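Local coordinates for sterol regulatory element-binding protein cleavage-activating protein (Schizosaccharomyces pombe, PDB 4YHC) that acts as the escort protein that sre1 needs for its processing when sterol or oxygen is low, this chain being its WD40 domain, at residues S39-T44 and D83-Y88; F124-T129 and S180-T185; F138-V143 and F152-E157; A186-S191 and V200-G205. The protein carries 9 engineered substitutions. All blocks are in the same frame, centred on the assembly; numbering follows the deposited sequence.

Contact 1: S39-T44 and D83-Y88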
loop_
_atom_site.group_PDB
_atom_site.type_symbol
_atom_site.label_atom_id
_atom_site.label_comp_id
_atom_site.label_asym_id
_atom_site.label_seq_id
_atom_site.Cartn_x
_atom_site.Cartn_y
_atom_site.Cartn_z
ATOM N N SER A 39 -0.524 7.640 3.992
ATOM C CA SER A 39 -1.671 7.372 4.812
ATOM C C SER A 39 -2.760 6.736 3.990
ATOM O O SER A 39 -2.865 6.924 2.753
ATOM C CB SER A 39 -2.200 8.666 5.510
ATOM O OG SER A 39 -2.481 9.743 4.646
ATOM N N GLU A 40 -3.626 6.049 4.704
ATOM C CA GLU A 40 -4.758 5.340 4.084
ATOM C C GLU A 40 -5.665 6.222 3.273
ATOM O O GLU A 40 -6.255 5.735 2.369
ATOM C CB GLU A 40 -5.637 4.703 5.142
ATOM C CG GLU A 40 -6.050 3.294 4.771
ATOM C CD GLU A 40 -5.125 2.289 5.419
ATOM O OE1 GLU A 40 -4.444 1.555 4.659
ATOM O OE2 GLU A 40 -5.063 2.260 6.698
ATOM N N ASN A 41 -5.802 7.493 3.637
ATOM C CA ASN A 41 -6.616 8.450 2.909
ATOM C C ASN A 41 -5.810 9.133 1.842
ATOM O O ASN A 41 -6.328 9.962 1.168
ATOM C CB ASN A 41 -7.300 9.496 3.853
ATOM C CG ASN A 41 -6.312 10.462 4.511
ATOM O OD1 ASN A 41 -5.100 10.234 4.514
ATOM N ND2 ASN A 41 -6.839 11.533 5.139
ATOM N N TYR A 42 -4.563 8.708 1.632
ATOM C CA TYR A 42 -3.665 9.295 0.616
ATOM C C TYR A 42 -3.365 10.768 0.828
ATOM O O TYR A 42 -2.954 11.452 -0.068
ATOM C CB TYR A 42 -4.146 8.993 -0.807
ATOM C CG TYR A 42 -4.233 7.508 -1.044
ATOM C CD1 TYR A 42 -3.091 6.763 -1.245
ATOM C CD2 TYR A 42 -5.464 6.824 -0.990
ATOM C CE1 TYR A 42 -3.155 5.392 -1.448
ATOM C CE2 TYR A 42 -5.533 5.439 -1.157
ATOM C CZ TYR A 42 -4.386 4.741 -1.386
ATOM O OH TYR A 42 -4.424 3.380 -1.539
ATOM N N LYS A 43 -3.503 11.263 2.047
ATOM C CA LYS A 43 -3.189 12.661 2.260
ATOM C C LYS A 43 -1.732 12.922 2.580
ATOM O O LYS A 43 -1.164 13.967 2.158
ATOM C CB LYS A 43 -4.072 13.210 3.381
ATOM C CG LYS A 43 -3.772 14.627 3.805
ATOM C CD LYS A 43 -4.972 15.101 4.623
ATOM C CE LYS A 43 -4.795 14.753 6.057
ATOM N NZ LYS A 43 -3.944 15.801 6.603
ATOM N N THR A 44 -1.112 11.998 3.313
ATOM C CA THR A 44 0.166 12.273 3.944
ATOM C C THR A 44 1.160 11.203 3.565
ATOM O O THR A 44 0.862 10.019 3.652
ATOM C CB THR A 44 0.038 12.344 5.478
ATOM O OG1 THR A 44 -0.895 13.350 5.877
ATOM C CG2 THR A 44 1.393 12.730 6.161
ATOM N N ASP A 83 -1.530 7.231 10.992
ATOM C CA ASP A 83 -2.923 6.912 11.194
ATOM C C ASP A 83 -3.648 7.029 9.816
ATOM O O ASP A 83 -3.127 7.660 8.874
ATOM C CB ASP A 83 -3.553 7.809 12.267
ATOM C CG ASP A 83 -4.028 9.150 11.732
ATOM O OD1 ASP A 83 -3.196 10.030 11.451
ATOM O OD2 ASP A 83 -5.248 9.300 11.590
ATOM N N PRO A 84 -4.832 6.438 9.709
ATOM C CA PRO A 84 -5.494 6.419 8.428
ATOM C C PRO A 84 -5.876 7.757 7.869
ATOM O O PRO A 84 -5.975 7.867 6.680
ATOM C CB PRO A 84 -6.753 5.534 8.669
ATOM C CG PRO A 84 -6.570 4.881 9.977
ATOM C CD PRO A 84 -5.598 5.714 10.743
ATOM N N GLN A 85 -5.945 8.805 8.693
ATOM C CA GLN A 85 -6.259 10.159 8.213
ATOM C C GLN A 85 -5.048 10.992 7.940
ATOM O O GLN A 85 -5.158 12.100 7.382
ATOM C CB GLN A 85 -7.203 10.884 9.214
ATOM C CG GLN A 85 -8.636 10.361 9.200
ATOM C CD GLN A 85 -9.220 10.344 7.790
ATOM O OE1 GLN A 85 -9.377 11.394 7.149
ATOM N NE2 GLN A 85 -9.505 9.136 7.271
ATOM N N GLY A 86 -3.870 10.478 8.256
ATOM C CA GLY A 86 -2.660 11.233 7.965
ATOM C C GLY A 86 -2.331 12.411 8.856
ATOM O O GLY A 86 -1.645 13.353 8.426
ATOM N N ASN A 87 -2.848 12.389 10.078
ATOM C CA ASN A 87 -2.617 13.477 11.039
ATOM C C ASN A 87 -1.594 13.165 12.097
ATOM O O ASN A 87 -1.030 14.095 12.703
ATOM C CB ASN A 87 -3.921 13.872 11.737
ATOM C CG ASN A 87 -4.943 14.368 10.760
ATOM O OD1 ASN A 87 -4.631 15.150 9.895
ATOM N ND2 ASN A 87 -6.121 13.823 10.817
ATOM N N TYR A 88 -1.380 11.875 12.344
ATOM C CA TYR A 88 -0.423 11.412 13.335
ATOM C C TYR A 88 0.562 10.389 12.732
ATOM O O TYR A 88 0.218 9.613 11.819
ATOM C CB TYR A 88 -1.197 10.762 14.518
ATOM C CG TYR A 88 -2.172 11.709 15.113
ATOM C CD1 TYR A 88 -1.749 12.750 15.969
ATOM C CD2 TYR A 88 -3.502 11.642 14.805
ATOM C CE1 TYR A 88 -2.657 13.667 16.490
ATOM C CE2 TYR A 88 -4.410 12.580 15.312
ATOM C CZ TYR A 88 -3.968 13.592 16.144
ATOM O OH TYR A 88 -4.889 14.508 16.642
HETATM O O HOH W 1 -2.667 5.104 7.385
#

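Contact 2: F124-T129 and S180-T185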
loop_
_atom_site.group_PDB
_atom_site.type_symbol
_atom_site.label_atom_id
_atom_site.label_comp_id
_atom_site.label_asym_id
_atom_site.label_seq_id
_atom_site.Cartn_x
_atom_site.Cartn_y
_atom_site.Cartn_z
ATOM N N PHE A 124 0.387 -0.925 12.963
ATOM C CA PHE A 124 -0.822 -0.493 12.254
ATOM C C PHE A 124 -1.644 0.268 13.224
ATOM O O PHE A 124 -1.766 -0.159 14.343
ATOM C CB PHE A 124 -1.799 -1.670 11.940
ATOM C CG PHE A 124 -1.156 -2.868 11.439
ATOM C CD1 PHE A 124 -0.593 -2.869 10.221
ATOM C CD2 PHE A 124 -1.160 -4.023 12.191
ATOM C CE1 PHE A 124 -0.006 -3.989 9.727
ATOM C CE2 PHE A 124 -0.559 -5.151 11.727
ATOM C CZ PHE A 124 0.031 -5.134 10.489
ATOM N N TRP A 125 -2.241 1.355 12.777
ATOM C CA TRP A 125 -3.287 2.069 13.508
ATOM C C TRP A 125 -4.677 1.593 13.087
ATOM O O TRP A 125 -4.963 1.466 11.880
ATOM C CB TRP A 125 -3.226 3.533 13.128
ATOM C CG TRP A 125 -2.013 4.307 13.611
ATOM C CD1 TRP A 125 -0.742 4.124 13.232
ATOM C CD2 TRP A 125 -2.016 5.421 14.468
ATOM N NE1 TRP A 125 0.052 5.066 13.776
ATOM C CE2 TRP A 125 -0.713 5.888 14.545
ATOM C CE3 TRP A 125 -3.019 6.115 15.137
ATOM C CZ2 TRP A 125 -0.336 7.006 15.339
ATOM C CZ3 TRP A 125 -2.673 7.259 15.884
ATOM C CH2 TRP A 125 -1.347 7.669 16.007
ATOM N N MET A 126 -5.562 1.378 14.044
ATOM C CA MET A 126 -6.923 1.069 13.682
ATOM C C MET A 126 -7.888 1.959 14.480
ATOM O O MET A 126 -7.670 2.201 15.644
ATOM C CB MET A 126 -7.222 -0.391 13.922
ATOM C CG MET A 126 -6.188 -1.326 13.205
ATOM S SD MET A 126 -6.586 -3.044 13.453
ATOM C CE MET A 126 -7.634 -3.242 12.060
ATOM N N PRO A 127 -8.958 2.404 13.854
ATOM C CA PRO A 127 -9.888 3.309 14.544
ATOM C C PRO A 127 -10.534 2.577 15.693
ATOM O O PRO A 127 -10.865 1.434 15.529
ATOM C CB PRO A 127 -10.932 3.675 13.468
ATOM C CG PRO A 127 -10.808 2.622 12.391
ATOM C CD PRO A 127 -9.404 2.029 12.494
ATOM N N GLY A 128 -10.581 3.184 16.878
ATOM C CA GLY A 128 -11.356 2.642 17.992
ATOM C C GLY A 128 -12.702 3.339 18.084
ATOM O O GLY A 128 -13.436 3.429 17.115
ATOM N N THR A 129 -12.979 3.913 19.242
ATOM C CA THR A 129 -14.250 4.595 19.503
ATOM C C THR A 129 -14.152 6.147 19.380
ATOM O O THR A 129 -14.593 6.885 20.266
ATOM C CB THR A 129 -14.828 4.146 20.880
ATOM O OG1 THR A 129 -15.527 5.231 21.497
ATOM C CG2 THR A 129 -13.736 3.649 21.858
ATOM N N SER A 180 -3.466 -5.424 8.378
ATOM C CA SER A 180 -4.671 -4.934 9.079
ATOM C C SER A 180 -5.834 -4.880 8.122
ATOM O O SER A 180 -5.669 -4.499 6.979
ATOM C CB SER A 180 -4.374 -3.583 9.705
ATOM O OG SER A 180 -4.668 -2.566 8.843
ATOM N N ILE A 181 -7.013 -5.267 8.576
ATOM C CA ILE A 181 -8.230 -5.036 7.852
ATOM C C ILE A 181 -9.261 -4.306 8.737
ATOM O O ILE A 181 -9.849 -4.914 9.641
ATOM C CB ILE A 181 -8.768 -6.399 7.474
ATOM C CG1 ILE A 181 -7.598 -7.187 6.808
ATOM C CG2 ILE A 181 -10.008 -6.290 6.623
ATOM C CD1 ILE A 181 -7.984 -8.224 5.843
ATOM N N VAL A 182 -9.451 -3.031 8.457
ATOM C CA VAL A 182 -10.389 -2.139 9.164
ATOM C C VAL A 182 -11.617 -2.237 8.310
ATOM O O VAL A 182 -11.708 -1.617 7.292
ATOM C CB VAL A 182 -9.823 -0.711 9.204
ATOM C CG1 VAL A 182 -10.798 0.284 9.878
ATOM C CG2 VAL A 182 -8.526 -0.727 9.939
ATOM N N SER A 183 -12.523 -3.118 8.654
ATOM C CA SER A 183 -13.599 -3.418 7.733
ATOM C C SER A 183 -14.882 -2.736 8.235
ATOM O O SER A 183 -14.878 -2.269 9.334
ATOM C CB SER A 183 -13.780 -4.923 7.641
ATOM O OG SER A 183 -14.890 -5.383 8.415
ATOM N N PRO A 184 -15.983 -2.745 7.451
ATOM C CA PRO A 184 -17.238 -2.190 8.013
ATOM C C PRO A 184 -17.831 -3.017 9.167
ATOM O O PRO A 184 -18.596 -2.503 9.974
ATOM C CB PRO A 184 -18.159 -2.151 6.804
ATOM C CG PRO A 184 -17.244 -2.076 5.617
ATOM C CD PRO A 184 -16.156 -3.056 6.025
ATOM N N THR A 185 -17.399 -4.259 9.320
ATOM C CA THR A 185 -17.965 -5.157 10.322
ATOM C C THR A 185 -17.057 -5.201 11.536
ATOM O O THR A 185 -17.539 -5.244 12.661
ATOM C CB THR A 185 -18.248 -6.535 9.685
ATOM O OG1 THR A 185 -19.302 -6.389 8.717
ATOM C CG2 THR A 185 -18.658 -7.579 10.718
HETATM O O HOH W 2 -4.407 -0.009 9.730
#

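Contact 3: F138-V143 and F152-E157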
loop_
_atom_site.group_PDB
_atom_site.type_symbol
_atom_site.label_atom_id
_atom_site.label_comp_id
_atom_site.label_asym_id
_atom_site.label_seq_id
_atom_site.Cartn_x
_atom_site.Cartn_y
_atom_site.Cartn_z
ATOM N N PHE A 138 -7.829 5.139 19.250
ATOM C CA PHE A 138 -7.239 4.247 18.261
ATOM C C PHE A 138 -6.796 2.997 18.957
ATOM O O PHE A 138 -6.492 3.027 20.140
ATOM C CB PHE A 138 -5.986 4.840 17.582
ATOM C CG PHE A 138 -6.236 6.078 16.773
ATOM C CD1 PHE A 138 -6.730 6.001 15.453
ATOM C CD2 PHE A 138 -6.035 7.319 17.325
ATOM C CE1 PHE A 138 -6.944 7.140 14.711
ATOM C CE2 PHE A 138 -6.257 8.473 16.573
ATOM C CZ PHE A 138 -6.720 8.389 15.283
ATOM N N GLU A 139 -6.720 1.906 18.191
ATOM C CA GLU A 139 -5.880 0.785 18.554
ATOM C C GLU A 139 -4.604 0.748 17.740
ATOM O O GLU A 139 -4.640 0.842 16.519
ATOM C CB GLU A 139 -6.680 -0.486 18.430
ATOM C CG GLU A 139 -7.808 -0.491 19.453
ATOM C CD GLU A 139 -8.700 -1.692 19.337
ATOM O OE1 GLU A 139 -9.313 -1.850 18.247
ATOM O OE2 GLU A 139 -8.751 -2.469 20.338
ATOM N N LEU A 140 -3.471 0.676 18.430
ATOM C CA LEU A 140 -2.175 0.660 17.812
ATOM C C LEU A 140 -1.669 -0.747 17.954
ATOM O O LEU A 140 -1.424 -1.217 19.100
ATOM C CB LEU A 140 -1.196 1.610 18.507
ATOM C CG LEU A 140 -0.289 2.568 17.781
ATOM C CD1 LEU A 140 0.856 3.033 18.697
ATOM C CD2 LEU A 140 0.239 2.071 16.449
ATOM N N VAL A 141 -1.475 -1.423 16.832
ATOM C CA VAL A 141 -1.108 -2.828 16.859
ATOM C C VAL A 141 0.344 -2.990 16.461
ATOM O O VAL A 141 0.817 -2.471 15.433
ATOM C CB VAL A 141 -2.007 -3.635 15.918
ATOM C CG1 VAL A 141 -1.646 -5.117 15.921
ATOM C CG2 VAL A 141 -3.483 -3.443 16.304
ATOM N N VAL A 142 1.063 -3.753 17.259
ATOM C CA VAL A 142 2.449 -4.016 17.031
ATOM C C VAL A 142 2.640 -5.488 16.849
ATOM O O VAL A 142 2.347 -6.284 17.758
ATOM C CB VAL A 142 3.287 -3.540 18.244
ATOM C CG1 VAL A 142 4.764 -3.788 18.003
ATOM C CG2 VAL A 142 3.069 -2.062 18.434
ATOM N N VAL A 143 3.113 -5.866 15.676
ATOM C CA VAL A 143 3.284 -7.250 15.324
ATOM C C VAL A 143 4.758 -7.564 15.208
ATOM O O VAL A 143 5.508 -6.884 14.480
ATOM C CB VAL A 143 2.569 -7.626 13.992
ATOM C CG1 VAL A 143 2.733 -9.110 13.688
ATOM C CG2 VAL A 143 1.078 -7.281 14.058
ATOM N N PHE A 152 -2.417 -1.775 21.771
ATOM C CA PHE A 152 -2.389 -0.648 22.654
ATOM C C PHE A 152 -3.602 0.181 22.397
ATOM O O PHE A 152 -4.024 0.360 21.269
ATOM C CB PHE A 152 -1.191 0.200 22.414
ATOM C CG PHE A 152 0.115 -0.445 22.785
ATOM C CD1 PHE A 152 0.834 -1.159 21.871
ATOM C CD2 PHE A 152 0.684 -0.226 24.039
ATOM C CE1 PHE A 152 2.055 -1.725 22.190
ATOM C CE2 PHE A 152 1.914 -0.753 24.354
ATOM C CZ PHE A 152 2.609 -1.503 23.437
ATOM N N SER A 153 -4.210 0.664 23.465
ATOM C CA SER A 153 -5.294 1.636 23.318
ATOM C C SER A 153 -4.662 2.999 23.462
ATOM O O SER A 153 -3.919 3.269 24.423
ATOM C CB SER A 153 -6.383 1.458 24.387
ATOM O OG SER A 153 -7.343 2.474 24.217
ATOM N N LEU A 154 -4.927 3.827 22.462
ATOM C CA LEU A 154 -4.330 5.140 22.358
ATOM C C LEU A 154 -5.450 6.136 22.309
ATOM O O LEU A 154 -6.283 6.072 21.409
ATOM C CB LEU A 154 -3.473 5.208 21.082
ATOM C CG LEU A 154 -2.857 6.532 20.700
ATOM C CD1 LEU A 154 -1.938 7.092 21.795
ATOM C CD2 LEU A 154 -2.101 6.344 19.392
ATOM N N THR A 155 -5.471 7.060 23.258
ATOM C CA THR A 155 -6.420 8.166 23.195
ATOM C C THR A 155 -5.697 9.459 22.946
ATOM O O THR A 155 -4.706 9.772 23.600
ATOM C CB THR A 155 -7.275 8.320 24.475
ATOM O OG1 THR A 155 -8.020 7.130 24.684
ATOM C CG2 THR A 155 -8.291 9.426 24.287
ATOM N N ILE A 156 -6.218 10.246 22.021
ATOM C CA ILE A 156 -5.603 11.484 21.658
ATOM C C ILE A 156 -6.573 12.617 21.878
ATOM O O ILE A 156 -7.743 12.532 21.501
ATOM C CB ILE A 156 -5.147 11.450 20.193
ATOM C CG1 ILE A 156 -4.004 10.449 20.062
ATOM C CG2 ILE A 156 -4.740 12.838 19.718
ATOM C CD1 ILE A 156 -3.396 10.415 18.665
ATOM N N GLU A 157 -6.059 13.676 22.506
ATOM C CA GLU A 157 -6.819 14.891 22.727
ATOM C C GLU A 157 -6.062 16.101 22.206
ATOM O O GLU A 157 -5.002 15.989 21.625
ATOM C CB GLU A 157 -7.116 15.037 24.211
ATOM C CG GLU A 157 -8.020 13.946 24.726
ATOM C CD GLU A 157 -8.568 14.248 26.097
ATOM O OE1 GLU A 157 -8.411 13.385 26.989
ATOM O OE2 GLU A 157 -9.157 15.339 26.292
#

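Contact 4: A186-S191 and V200-G205. Engineered in segment 186-191: Ser191 (natural residue Cys).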
loop_
_atom_site.group_PDB
_atom_site.type_symbol
_atom_site.label_atom_id
_atom_site.label_comp_id
_atom_site.label_asym_id
_atom_site.label_seq_id
_atom_site.Cartn_x
_atom_site.Cartn_y
_atom_site.Cartn_z
ATOM N N ALA A 186 -15.750 -5.185 11.336
ATOM C CA ALA A 186 -14.811 -5.356 12.461
ATOM C C ALA A 186 -13.400 -4.900 12.131
ATOM O O ALA A 186 -13.034 -4.762 10.945
ATOM C CB ALA A 186 -14.782 -6.798 12.890
ATOM N N ASN A 187 -12.618 -4.608 13.173
ATOM C CA ASN A 187 -11.181 -4.495 13.051
ATOM C C ASN A 187 -10.574 -5.858 13.092
ATOM O O ASN A 187 -10.951 -6.657 13.906
ATOM C CB ASN A 187 -10.617 -3.644 14.155
ATOM C CG ASN A 187 -11.003 -2.195 14.007
ATOM O OD1 ASN A 187 -11.432 -1.762 12.925
ATOM N ND2 ASN A 187 -10.708 -1.396 15.050
ATOM N N ARG A 188 -9.686 -6.143 12.152
ATOM C CA ARG A 188 -9.095 -7.467 12.031
ATOM C C ARG A 188 -7.618 -7.370 11.820
ATOM O O ARG A 188 -7.140 -6.417 11.221
ATOM C CB ARG A 188 -9.713 -8.195 10.869
ATOM C CG ARG A 188 -11.203 -8.274 10.846
ATOM C CD ARG A 188 -11.667 -9.271 9.789
ATOM N NE ARG A 188 -13.039 -9.032 9.307
ATOM C CZ ARG A 188 -14.164 -9.482 9.895
ATOM N NH1 ARG A 188 -15.361 -9.182 9.411
ATOM N NH2 ARG A 188 -14.101 -10.181 10.994
ATOM N N ILE A 189 -6.867 -8.302 12.398
ATOM C CA ILE A 189 -5.441 -8.440 12.118
ATOM C C ILE A 189 -5.189 -9.836 11.603
ATOM O O ILE A 189 -5.506 -10.836 12.304
ATOM C CB ILE A 189 -4.597 -8.259 13.382
ATOM C CG1 ILE A 189 -4.948 -6.957 14.070
ATOM C CG2 ILE A 189 -3.129 -8.299 13.056
ATOM C CD1 ILE A 189 -4.440 -5.725 13.341
ATOM N N ALA A 190 -4.574 -9.929 10.429
ATOM C CA ALA A 190 -4.382 -11.228 9.757
ATOM C C ALA A 190 -2.898 -11.476 9.644
ATOM O O ALA A 190 -2.162 -10.557 9.276
ATOM C CB ALA A 190 -5.017 -11.207 8.370
ATOM N N SER A 191 -2.464 -12.716 9.942
ATOM C CA SER A 191 -1.055 -13.076 9.947
ATOM C C SER A 191 -0.794 -14.404 9.229
ATOM O O SER A 191 -1.430 -15.397 9.457
ATOM C CB SER A 191 -0.515 -13.121 11.388
ATOM O OG SER A 191 -0.929 -11.988 12.139
ATOM N N VAL A 200 -6.552 -15.006 11.725
ATOM C CA VAL A 200 -7.175 -13.726 11.759
ATOM C C VAL A 200 -7.715 -13.486 13.180
ATOM O O VAL A 200 -8.631 -14.162 13.609
ATOM C CB VAL A 200 -8.318 -13.615 10.788
ATOM C CG1 VAL A 200 -8.879 -12.201 10.843
ATOM C CG2 VAL A 200 -7.927 -13.974 9.364
ATOM N N TYR A 201 -7.191 -12.478 13.855
ATOM C CA TYR A 201 -7.831 -11.955 15.096
ATOM C C TYR A 201 -8.819 -10.833 14.794
ATOM O O TYR A 201 -8.438 -9.787 14.237
ATOM C CB TYR A 201 -6.798 -11.390 16.047
ATOM C CG TYR A 201 -6.166 -12.423 16.920
ATOM C CD1 TYR A 201 -6.743 -12.762 18.138
ATOM C CD2 TYR A 201 -4.990 -13.030 16.546
ATOM C CE1 TYR A 201 -6.181 -13.706 18.929
ATOM C CE2 TYR A 201 -4.422 -13.981 17.323
ATOM C CZ TYR A 201 -5.018 -14.314 18.505
ATOM O OH TYR A 201 -4.423 -15.226 19.284
ATOM N N SER A 202 -10.076 -11.048 15.140
ATOM C CA SER A 202 -11.143 -10.069 14.904
ATOM C C SER A 202 -11.798 -9.584 16.184
ATOM O O SER A 202 -12.061 -10.372 17.107
ATOM C CB SER A 202 -12.207 -10.645 14.030
ATOM O OG SER A 202 -11.618 -11.086 12.837
ATOM N N LYS A 203 -12.102 -8.290 16.190
ATOM C CA LYS A 203 -12.680 -7.624 17.325
ATOM C C LYS A 203 -14.188 -7.562 17.174
ATOM O O LYS A 203 -14.708 -6.925 16.254
ATOM C CB LYS A 203 -12.120 -6.209 17.434
ATOM C CG LYS A 203 -11.982 -5.702 18.868
ATOM C CD LYS A 203 -12.197 -4.215 19.002
ATOM C CE LYS A 203 -11.461 -3.643 20.209
ATOM N NZ LYS A 203 -11.501 -4.466 21.451
ATOM N N LYS A 204 -14.905 -8.219 18.074
ATOM C CA LYS A 204 -16.346 -7.949 18.217
ATOM C C LYS A 204 -16.654 -7.412 19.613
ATOM O O LYS A 204 -16.388 -8.073 20.634
ATOM C CB LYS A 204 -17.218 -9.169 17.865
ATOM C CG LYS A 204 -17.755 -9.164 16.427
ATOM C CD LYS A 204 -18.705 -7.996 16.158
ATOM C CE LYS A 204 -18.951 -7.767 14.677
ATOM N NZ LYS A 204 -20.265 -8.291 14.211
ATOM N N GLY A 205 -17.170 -6.184 19.643
ATOM C CA GLY A 205 -17.380 -5.478 20.887
ATOM C C GLY A 205 -16.052 -5.351 21.613
ATOM O O GLY A 205 -15.084 -4.912 21.037
#

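Contact 1: S39-T44 and D83-Y88
With CG set between its own backbone N and carbonyl carbon (chi1 68°), Asn41 turns its amide across to Gln85, whose side chain starts beside its backbone N (chi1 -73°) and bends again at chi2. Both residues sit in type I turns, Ser39 to Tyr42 and Asp83 to Gly86, which join the first two strands of adjacent blades in the WD40 propeller. Asn41 ND2 donates to Gln85 O at 2.9 Å, coming from above the carbonyl plane, and more weakly to Gln85 OE1 at 3.2 Å; the two amide planes stand 69° apart. Asn41 OD1 accepts from Ser39 OG and, in an Asx turn, from Lys43 N, so that with the ND2 bonds the amide is held at both ends. Putting an alanine here would remove those bonds and is likely to leave Gln85 O without its amide donor and Ser39 OG and Lys43 N without their shared acceptor. The Lys43 chain bends past Gln85 O, and its ammonium makes a salt bridge with Glu103. A water bridges Glu40 N and Asp83 O, its second bond weak. Gly86 fits closely: any CB would collide with the Thr44 and Ser39 hydroxyls. Just beside it, Thr44 OG1 donates to Gly86 O at 2.7 Å, in the carbonyl plane on a lone pair.

Contact 2: F124-T129 and S180-T185
The Phe124 ring carries Ser180 CB over one face, 4.0 Å from the ring centroid and 23° off the normal, a CH-pi contact displaced toward the CG side of the ring. Ile189, from the strand after Ser180, also touches this phenyl, and so do Val141 and Val143 of the strand paired with its own. Trp125, on the opposite side of the strand, bonds through NE1 to Ser90 OG of the preceding blade.

Further along, Met126 lies between the two blades. Its chain runs straight through chi2 and then bends at chi3 (89°), which brings CE alongside Val182, 3.4 Å from CG2, as the two side chains slide past each other in opposite directions. The same methyl also lies 3.7 Å from Ile181 O. Val182 CG1 and the proline ring reach toward each other, CG1 3.4 Å from Pro127 CG. Both carbon pairs are tighter than ordinary van der Waals contact.

Strands 124-127 and 180-182 belong to neighbouring blades of the WD40 propeller and run nearly parallel, 17° apart, with their axes 8.0 Å from each other. That is too wide for sheet pairing, and no direct hydrogen bond joins them. A water spans the gap instead, donating to Trp125 O and hydrogen-bonded to Ser180 OG. The chemistry implies that the blades are joined here by close apolar packing and a water bridge, with Asn187 ND2 of the following strand adding a bond to Pro127 O; no backbone-to-backbone bond links these two segments.

Contact 3: F138-V143 and F152-E157
Phe138 and Leu154 stand side by side, as do Leu140 and Phe152, all four on the same face of an antiparallel beta hairpin. Its strands, 136-144 and 148-156, are the second and third of a WD40 propeller blade. In each pair the side chains meet through their CB atoms, and their ends then spread apart to reach other partners. The Phe152 ring, with CG beside its backbone N (chi1 -68°), presents its edge to Leu140 O, which lies near the ring plane 3.6 Å from CD1. Val142 CG2 approaches the same ring obliquely, 3.9 Å from CE1, while Ile163 and Leu165 of the next strand in the sheet also touch it. At the far end Ile156 CD1 crosses toward Phe138 CE2, 4.0 Å away.

This face packs on the preceding blade: Leu140 and Val142 touch Phe92, and Ile156 touches Tyr88. Within the blade, the Phe138 ring meets Trp125 edge-to-face. Replacing Phe152 with an alanine would probably open a gap beside Val142 CG2 and leave Ile163 and Leu165 without the ring they pack on. Glu139 and Ser153 point to the opposite face, where Glu139 lies against Asn187 of the following blade.

Phe138 with Leu154 and Leu140 with Phe152 are hydrogen-bonded pairs, each joined in both directions; all four bonds are fairly straight, Leu154 N to Phe138 O for instance at 2.9 Å and 168°. Between them, at the non-hydrogen-bonded pair Glu139 and Ser153, Glu139 CA makes a CH...O contact with Phe152 O at 3.3 Å.

Contact 4: A186-S191 and V200-G205
Ile189 and Tyr201 form the tight part of this contact, an antiparallel hydrogen-bonded pair in which each N donates to the other's O at 2.8 Å. Beside them Arg188 CA makes a CH...O contact with Tyr201 O, and Val200 CA does the same with Ile189 O. Ala190 faces Val200 across a non-hydrogen-bonded pair, CB to CG2 4.1 Å, with the two CA atoms 4.2 Å apart. On the other face the Tyr201 ring leads away to stack with Phe169, and Ile189 goes to Phe124 and Met126 of the preceding blade.

Toward the other end the contact turns polar. Arg188, extended from CG to NE, lays its guanidinium past Ser202, whose OG lies at the edge of the group, near its plane; the bond from NH2 to that OG is weak, at 3.2 Å. Stronger partners hold the arginine: Asp234 makes a salt bridge with NH1, and a citrate, probably from the crystallisation liquor, takes a hydrogen bond from NH2. Ala186 CB covers one guanidinium face near its rim and also touches Lys203 O at 3.4 Å. Lys203 N still donates to Asn187 O, but beyond it lies the loose side, where Lys204 is solvent-exposed and poorly ordered. The ladder is that of a beta hairpin, strands 187-193 and 198-204, forming the middle of a four-stranded WD40 propeller blade.

In the fold
From the N terminus, contact 1 closes the first loop, joining the turns of the WD 1 and WD 2 blades. Contact 2 opens next and spans fifty residues, setting the first strand of the WD 3 blade against that of WD 4. Contact 3, a hairpin within WD 3, lies inside this span, while contact 4, the equivalent hairpin of WD 4, follows once it has closed; no contacts cross. Trp125, on the strand that opens contact 2, packs against Asp83, Pro84 and Tyr88 of contact 1. Backbone pairing links contact 2 to contact 3 through strands 121-127 and 136-144, and to contact 4 through 175-182 and 187-193. A long, weak ion pair, Glu139 with Lys203, spans contacts 3 and 4.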